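Local coordinates for pngf-ii (Elizabethkingia meningoseptica, PDB 4R4X), which removes N-linked glycans from glycoproteins as a peptide:N-glycosidase, probably by hydrolysing the bond between the sugar chain and its asparagine, as in PNGase F, at residues 83-88 with 102-107; 109-114 with 138-143; 421-426 with 440-445. One frame throughout, in Å; residues are numbered along the deposited sequence.

Contact 1: residues 83-88 with 102-107; sequences QEFKPT and AVTSVN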
# COMPACT_ATOMS: atom_id res chain seq x y z
N GLN A 83 -17.58 -10.12 -31.47
CA GLN A 83 -18.29 -8.84 -31.51
C GLN A 83 -19.64 -9.11 -32.15
O GLN A 83 -19.69 -9.82 -33.13
CB GLN A 83 -17.50 -7.79 -32.31
CG GLN A 83 -16.15 -7.51 -31.68
CD GLN A 83 -15.37 -6.39 -32.35
OE1 GLN A 83 -15.77 -5.84 -33.38
NE2 GLN A 83 -14.26 -6.02 -31.72
N GLU A 84 -20.69 -8.53 -31.59
CA GLU A 84 -22.05 -8.68 -32.11
C GLU A 84 -22.57 -7.34 -32.58
O GLU A 84 -22.77 -6.44 -31.77
CB GLU A 84 -22.99 -9.16 -31.01
CG GLU A 84 -22.88 -10.63 -30.67
CD GLU A 84 -24.00 -11.07 -29.74
OE1 GLU A 84 -23.95 -10.75 -28.53
OE2 GLU A 84 -24.95 -11.73 -30.22
N PHE A 85 -22.82 -7.22 -33.88
CA PHE A 85 -23.36 -6.00 -34.48
C PHE A 85 -24.76 -6.21 -35.07
O PHE A 85 -25.06 -7.27 -35.62
CB PHE A 85 -22.41 -5.47 -35.56
CG PHE A 85 -21.24 -4.75 -34.98
CD1 PHE A 85 -21.35 -3.42 -34.61
CD2 PHE A 85 -20.03 -5.40 -34.76
CE1 PHE A 85 -20.28 -2.75 -34.04
CE2 PHE A 85 -18.96 -4.74 -34.19
CZ PHE A 85 -19.08 -3.42 -33.82
N LYS A 86 -25.61 -5.19 -34.92
CA LYS A 86 -26.91 -5.15 -35.59
C LYS A 86 -26.78 -4.24 -36.81
O LYS A 86 -26.23 -3.13 -36.70
CB LYS A 86 -27.99 -4.59 -34.66
CG LYS A 86 -28.15 -5.28 -33.30
CD LYS A 86 -28.97 -6.57 -33.37
CE LYS A 86 -28.12 -7.81 -33.61
NZ LYS A 86 -27.21 -8.11 -32.47
N PRO A 87 -27.28 -4.69 -37.97
CA PRO A 87 -27.22 -3.84 -39.16
C PRO A 87 -28.25 -2.71 -39.11
O PRO A 87 -29.24 -2.80 -38.37
CB PRO A 87 -27.52 -4.83 -40.32
CG PRO A 87 -28.34 -5.92 -39.70
CD PRO A 87 -27.93 -5.99 -38.24
N THR A 88 -27.98 -1.63 -39.82
CA THR A 88 -28.97 -0.59 -40.08
C THR A 88 -28.96 -0.29 -41.58
O THR A 88 -28.07 -0.72 -42.31
CB THR A 88 -28.70 0.74 -39.33
OG1 THR A 88 -27.69 1.50 -40.03
CG2 THR A 88 -28.28 0.49 -37.89
N ALA A 102 -23.51 0.39 -38.40
CA ALA A 102 -23.97 -0.76 -37.62
C ALA A 102 -23.89 -0.36 -36.17
O ALA A 102 -23.19 0.61 -35.81
CB ALA A 102 -23.11 -1.97 -37.88
N VAL A 103 -24.59 -1.11 -35.32
CA VAL A 103 -24.71 -0.78 -33.91
C VAL A 103 -24.34 -1.98 -33.06
O VAL A 103 -24.71 -3.11 -33.38
CB VAL A 103 -26.14 -0.35 -33.53
CG1 VAL A 103 -26.19 0.11 -32.07
CG2 VAL A 103 -26.63 0.76 -34.44
N THR A 104 -23.59 -1.73 -31.98
CA THR A 104 -23.29 -2.75 -30.99
C THR A 104 -23.50 -2.22 -29.59
O THR A 104 -23.63 -1.00 -29.38
CB THR A 104 -21.87 -3.34 -31.13
OG1 THR A 104 -21.77 -4.51 -30.30
CG2 THR A 104 -20.77 -2.32 -30.73
N SER A 105 -23.53 -3.16 -28.65
CA SER A 105 -23.76 -2.88 -27.24
C SER A 105 -22.67 -3.58 -26.41
O SER A 105 -22.51 -4.79 -26.50
CB SER A 105 -25.15 -3.38 -26.84
OG SER A 105 -25.47 -2.98 -25.51
N VAL A 106 -21.91 -2.80 -25.64
CA VAL A 106 -20.91 -3.33 -24.72
C VAL A 106 -21.15 -2.70 -23.34
O VAL A 106 -21.12 -1.49 -23.21
CB VAL A 106 -19.48 -3.01 -25.20
CG1 VAL A 106 -18.43 -3.54 -24.22
CG2 VAL A 106 -19.26 -3.59 -26.60
N ASN A 107 -21.40 -3.53 -22.33
CA ASN A 107 -21.67 -3.04 -20.96
C ASN A 107 -22.72 -1.93 -20.91
O ASN A 107 -22.50 -0.88 -20.30
CB ASN A 107 -20.38 -2.54 -20.30
CG ASN A 107 -19.37 -3.65 -20.11
OD1 ASN A 107 -19.72 -4.82 -20.03
ND2 ASN A 107 -18.09 -3.27 -20.04

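Contact 2: residues 109-114 with 138-143; sequences NTIEVW and TVRNGS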
# COMPACT_ATOMS: atom_id res chain seq x y z
N ASN A 109 -23.41 0.30 -22.78
CA ASN A 109 -23.08 1.41 -23.67
C ASN A 109 -23.45 1.02 -25.10
O ASN A 109 -23.23 -0.11 -25.51
CB ASN A 109 -21.60 1.77 -23.59
CG ASN A 109 -21.24 2.52 -22.32
OD1 ASN A 109 -22.00 3.36 -21.84
ND2 ASN A 109 -20.07 2.24 -21.78
N THR A 110 -24.05 1.97 -25.81
CA THR A 110 -24.37 1.82 -27.23
C THR A 110 -23.31 2.51 -28.06
O THR A 110 -22.99 3.69 -27.84
CB THR A 110 -25.72 2.47 -27.54
OG1 THR A 110 -26.73 1.82 -26.76
CG2 THR A 110 -26.07 2.32 -29.03
N ILE A 111 -22.76 1.78 -29.03
CA ILE A 111 -21.74 2.33 -29.91
C ILE A 111 -22.14 2.14 -31.36
O ILE A 111 -22.29 1.01 -31.84
CB ILE A 111 -20.35 1.67 -29.69
CG1 ILE A 111 -19.92 1.77 -28.22
CG2 ILE A 111 -19.32 2.33 -30.60
CD1 ILE A 111 -20.17 0.50 -27.45
N GLU A 112 -22.30 3.26 -32.06
CA GLU A 112 -22.57 3.25 -33.49
C GLU A 112 -21.24 3.31 -34.25
O GLU A 112 -20.38 4.14 -33.94
CB GLU A 112 -23.44 4.43 -33.88
CG GLU A 112 -24.73 4.57 -33.08
CD GLU A 112 -25.36 5.94 -33.30
OE1 GLU A 112 -25.11 6.87 -32.49
OE2 GLU A 112 -26.07 6.09 -34.31
N VAL A 113 -21.11 2.44 -35.24
CA VAL A 113 -19.89 2.30 -36.02
C VAL A 113 -20.21 2.52 -37.51
O VAL A 113 -21.10 1.88 -38.08
CB VAL A 113 -19.27 0.92 -35.73
CG1 VAL A 113 -18.03 0.68 -36.55
CG2 VAL A 113 -18.93 0.82 -34.24
N TRP A 114 -19.51 3.47 -38.12
CA TRP A 114 -19.64 3.74 -39.54
C TRP A 114 -18.37 3.29 -40.23
O TRP A 114 -17.29 3.74 -39.86
CB TRP A 114 -19.80 5.22 -39.76
CG TRP A 114 -21.05 5.80 -39.31
CD1 TRP A 114 -21.34 6.28 -38.08
CD2 TRP A 114 -22.21 6.03 -40.12
NE1 TRP A 114 -22.61 6.80 -38.06
CE2 TRP A 114 -23.17 6.66 -39.30
CE3 TRP A 114 -22.52 5.78 -41.45
CZ2 TRP A 114 -24.42 7.04 -39.78
CZ3 TRP A 114 -23.79 6.15 -41.93
CH2 TRP A 114 -24.72 6.77 -41.08
N THR A 138 -16.98 6.48 -34.91
CA THR A 138 -17.72 5.80 -33.83
C THR A 138 -18.45 6.84 -32.98
O THR A 138 -17.95 7.95 -32.79
CB THR A 138 -16.80 4.99 -32.91
OG1 THR A 138 -15.90 5.88 -32.24
CG2 THR A 138 -16.02 3.97 -33.70
N VAL A 139 -19.63 6.47 -32.51
CA VAL A 139 -20.42 7.32 -31.64
C VAL A 139 -20.85 6.50 -30.45
O VAL A 139 -21.51 5.46 -30.60
CB VAL A 139 -21.68 7.88 -32.34
CG1 VAL A 139 -22.37 8.90 -31.43
CG2 VAL A 139 -21.32 8.49 -33.67
N ARG A 140 -20.44 6.95 -29.27
CA ARG A 140 -20.66 6.23 -28.03
C ARG A 140 -21.73 6.99 -27.25
O ARG A 140 -21.53 8.16 -26.89
CB ARG A 140 -19.36 6.13 -27.24
CG ARG A 140 -19.50 5.54 -25.83
CD ARG A 140 -18.16 5.39 -25.13
NE ARG A 140 -17.35 4.34 -25.76
CZ ARG A 140 -17.29 3.07 -25.36
NH1 ARG A 140 -17.97 2.63 -24.29
NH2 ARG A 140 -16.53 2.21 -26.03
N ASN A 141 -22.86 6.32 -27.01
CA ASN A 141 -23.99 6.89 -26.28
C ASN A 141 -24.43 8.23 -26.83
O ASN A 141 -24.73 9.15 -26.08
CB ASN A 141 -23.65 7.00 -24.78
CG ASN A 141 -23.35 5.64 -24.16
OD1 ASN A 141 -22.39 5.48 -23.41
ND2 ASN A 141 -24.16 4.66 -24.50
N GLY A 142 -24.44 8.34 -28.15
CA GLY A 142 -24.85 9.55 -28.84
C GLY A 142 -24.04 10.81 -28.56
O GLY A 142 -24.32 11.84 -29.16
N SER A 143 -23.03 10.73 -27.69
CA SER A 143 -22.32 11.93 -27.21
C SER A 143 -20.84 11.98 -27.56
O SER A 143 -20.34 13.02 -27.98
CB SER A 143 -22.46 12.02 -25.69
OG SER A 143 -23.80 11.86 -25.30
O HOH W 1 -24.11 6.21 -29.76

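Contact 3: residues 421-426 with 440-445; sequences LRYITT and KENSIY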
# COMPACT_ATOMS: atom_id res chain seq x y z
N LEU A 421 1.72 14.98 17.32
CA LEU A 421 2.21 13.73 17.86
C LEU A 421 1.44 12.61 17.20
O LEU A 421 0.22 12.51 17.35
CB LEU A 421 2.03 13.66 19.38
CG LEU A 421 2.64 12.41 20.03
CD1 LEU A 421 4.16 12.41 19.91
CD2 LEU A 421 2.25 12.30 21.50
N ARG A 422 2.16 11.79 16.43
CA ARG A 422 1.62 10.55 15.87
C ARG A 422 1.67 9.55 16.99
O ARG A 422 2.75 9.17 17.43
CB ARG A 422 2.46 10.08 14.69
CG ARG A 422 2.02 8.77 14.03
CD ARG A 422 3.03 8.40 12.96
NE ARG A 422 2.74 7.16 12.24
CZ ARG A 422 3.22 5.95 12.55
NH1 ARG A 422 2.92 4.92 11.78
NH2 ARG A 422 3.99 5.76 13.61
N TYR A 423 0.50 9.13 17.45
CA TYR A 423 0.37 8.41 18.71
C TYR A 423 -0.42 7.12 18.49
O TYR A 423 -1.57 7.15 18.03
CB TYR A 423 -0.35 9.28 19.73
CG TYR A 423 -0.53 8.68 21.11
CD1 TYR A 423 0.56 8.48 21.95
CD2 TYR A 423 -1.80 8.37 21.59
CE1 TYR A 423 0.40 7.95 23.22
CE2 TYR A 423 -1.97 7.88 22.88
CZ TYR A 423 -0.87 7.67 23.69
OH TYR A 423 -1.01 7.14 24.95
N ILE A 424 0.25 6.01 18.76
CA ILE A 424 -0.35 4.67 18.67
C ILE A 424 -0.46 4.10 20.07
O ILE A 424 0.54 3.95 20.75
CB ILE A 424 0.48 3.72 17.80
CG1 ILE A 424 0.70 4.34 16.43
CG2 ILE A 424 -0.23 2.37 17.64
CD1 ILE A 424 1.61 3.53 15.51
N THR A 425 -1.68 3.78 20.49
CA THR A 425 -1.89 3.25 21.83
C THR A 425 -2.80 2.03 21.83
O THR A 425 -3.85 2.04 21.17
CB THR A 425 -2.47 4.31 22.80
OG1 THR A 425 -2.67 3.70 24.08
CG2 THR A 425 -3.81 4.91 22.28
N THR A 426 -2.37 1.01 22.59
CA THR A 426 -3.22 -0.14 22.91
C THR A 426 -3.04 -0.56 24.36
O THR A 426 -1.94 -0.50 24.92
CB THR A 426 -3.00 -1.34 21.97
OG1 THR A 426 -1.65 -1.80 22.03
CG2 THR A 426 -3.35 -0.97 20.55
N LYS A 440 -9.59 3.19 29.38
CA LYS A 440 -8.81 4.08 30.24
C LYS A 440 -8.42 5.31 29.47
O LYS A 440 -7.86 5.21 28.39
CB LYS A 440 -7.54 3.40 30.76
CG LYS A 440 -7.76 2.20 31.66
CD LYS A 440 -8.49 2.53 32.95
CE LYS A 440 -8.67 1.28 33.81
NZ LYS A 440 -7.42 0.81 34.45
N GLU A 441 -8.68 6.48 30.04
CA GLU A 441 -8.28 7.73 29.43
C GLU A 441 -6.77 7.89 29.32
O GLU A 441 -6.08 7.78 30.32
CB GLU A 441 -8.88 8.87 30.23
CG GLU A 441 -8.60 10.25 29.68
CD GLU A 441 -9.44 11.31 30.40
OE1 GLU A 441 -9.02 11.79 31.47
OE2 GLU A 441 -10.52 11.66 29.88
N ASN A 442 -6.27 8.13 28.10
CA ASN A 442 -4.86 8.47 27.84
C ASN A 442 -4.77 10.00 27.81
O ASN A 442 -5.50 10.65 27.05
CB ASN A 442 -4.36 7.96 26.46
CG ASN A 442 -4.16 6.44 26.39
OD1 ASN A 442 -3.26 5.96 25.67
ND2 ASN A 442 -4.99 5.69 27.07
N SER A 443 -3.86 10.56 28.60
CA SER A 443 -3.66 12.01 28.66
C SER A 443 -2.25 12.37 28.16
O SER A 443 -1.27 11.83 28.62
CB SER A 443 -3.83 12.50 30.09
OG SER A 443 -5.18 12.33 30.52
N ILE A 444 -2.18 13.28 27.21
CA ILE A 444 -0.92 13.73 26.62
C ILE A 444 -0.65 15.19 27.04
O ILE A 444 -1.50 16.07 26.85
CB ILE A 444 -0.96 13.62 25.08
CG1 ILE A 444 -1.01 12.15 24.61
CG2 ILE A 444 0.27 14.26 24.45
CD1 ILE A 444 -2.31 11.46 24.91
N TYR A 445 0.53 15.42 27.60
CA TYR A 445 0.96 16.74 28.03
C TYR A 445 2.11 17.25 27.16
O TYR A 445 2.99 16.47 26.75
CB TYR A 445 1.43 16.65 29.48
CG TYR A 445 0.37 16.25 30.48
CD1 TYR A 445 -0.08 14.94 30.55
CD2 TYR A 445 -0.16 17.18 31.37
CE1 TYR A 445 -1.05 14.58 31.47
CE2 TYR A 445 -1.11 16.80 32.31
CZ TYR A 445 -1.55 15.50 32.34
OH TYR A 445 -2.51 15.12 33.25

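Contact 1: residues 83-88 with 102-107
T104 (chi1 -168°) sets OG1 anti to the backbone N, where it meets E84, while chi1 of -78° sets the ring of F85 beside its own backbone N and lets it lean against the same threonine. T104 thereby serves two partners. Its hydroxyl donates to the main-chain O of E84, OG1 to O being 2.6 Å, from a position tilted 32° out of the carbonyl plane. Its CB sits over one face of the F85 ring as a CH-pi contact, 3.8 Å from the ring centroid, and its methyl CG2 reaches F85 CE1 at 3.4 Å. A102 adds a smaller apolar touch, CB lying 4.0 Å from F85 CD1.

The backbones then zip together. K86 and V103 form an antiparallel hydrogen-bonded pair: K86 N donates to V103 O at 2.7 Å, and V103 N returns a bond to K86 O at 2.9 Å. V103 O also receives a CA-H...O contact from F85. P87 faces A102 in the next, non-hydrogen-bonded pair, a site that asks for no N-H toward 102-107. On the face carrying K86 and V103, the methyls T88 CG2 and V103 CG2 meet at 3.8 Å; T88 OG1 bonds instead to K101 O and E90 N.

Two residues before K86, a side chain, the hydroxyl of T104, ties E84 O to the neighbouring chain. The contact lies at the open end of the beta hairpin formed by strands 86-94 and 97-106. Strand 109-116 runs along the other edge of 97-106, with probable backbone hydrogen bonds from V113 to A102 and from I111 to T104, and F85 also packs on V113 of that strand and on L132 of a loop.

Contact 2: residues 109-114 with 138-143
Strands 109-114 and 138-140 run antiparallel at 166°, with E112 and V139 as the hydrogen-bonded pair (E112 N to V139 O and V139 N to E112 O, both 2.8 Å) between the non-hydrogen-bonded pairs I111-R140 and V113-T138. A further bond, N141 N to T110 O, is nearly straight at 175° and holds the chain where 138-143 leaves the strand.

On the face of I111 and R140 the two side chains lie alongside each other. The arginine chain, extended through CG and CD, bends at chi3 (-70°) and lays its guanidinium across the isoleucine, whose CG1 stands 4.0 Å above the centre of the plane. On the opposite face E112 and V139 also run side by side, E112 OE1 being 3.6 Å from V139 CG1. Past the strand, S143 N bonds back to R140 O across a type I' turn, N141 and G142 at its corners, which links strands 134-140 and 144-154 as a hairpin of the N-terminal domain.

A water lies between the turn and the E112-V139 pair. It accepts from G142 N at 2.7 Å and may bridge it to E112 OE1, 3.0 Å away, though V139 O competes through a weak bond. E112 OE2 makes a salt bridge to K101 of strand 97-106, which would be expected to favour the charged form of the carboxylate.

Contact 3: residues 421-426 with 440-445
The ring of Y423 has I444 over one face, CD1 standing 4.1 Å above the plane and offset toward the rim, and the amide oxygen of N442 at its edge, in the ring plane. Ring and amide planes are turned 75° against each other. N442 OD1 accepts two hydrogen bonds, from Y423 OH at 2.6 Å and from T425 OG1 at 2.8 Å. Neither donor lies quite in the amide plane, each being tilted by about 20°. T425 and N442 approach each other from opposite directions; the threonine hydroxyl stands anti to the backbone N (chi1 179°), which places OG1 against OD1.

No main-chain bond joins 421-426 and 442-445, whose axes come no closer than 10.5 Å. They belong to two different antiparallel sheets stacked face to face, and their inward side chains fill the layer between, a beta-sandwich packing within the C-terminal PNGase F family region. Strand 416-428 is flanked in its sheet by 493-504 and 527-537, whereas 442-446 lies between 507-514 and 449-454.

L421 CD2 and I444 CG2 meet at 4.1 Å, an apolar touch beside the polar group at N442. There the buried amide oxygen is satisfied by the two hydroxyls, while N442 ND2 makes a weak bond to K440 O. F454 touches both Y423 and T425, and P456 packs against T425 and N442.

Contacts 1 and 2 are adjacent pairings in the N-terminal domain, their centres 10 Å apart. Strands 97-106 and 109-116 follow each other in the chain and lie side by side, so that 86-94, 97-106, 109-116 and 134-140 make a continuous antiparallel run. Contact 3 comes much later in the chain, in the C-terminal PNGase F region, its centre about 62 Å from that of contact 1 and 58 Å from that of contact 2, across the chain's centre. Contacts 1 and 2 thus belong to the N-terminal family region, and contact 3 to the PNGase F part of the chain, with no touch between them.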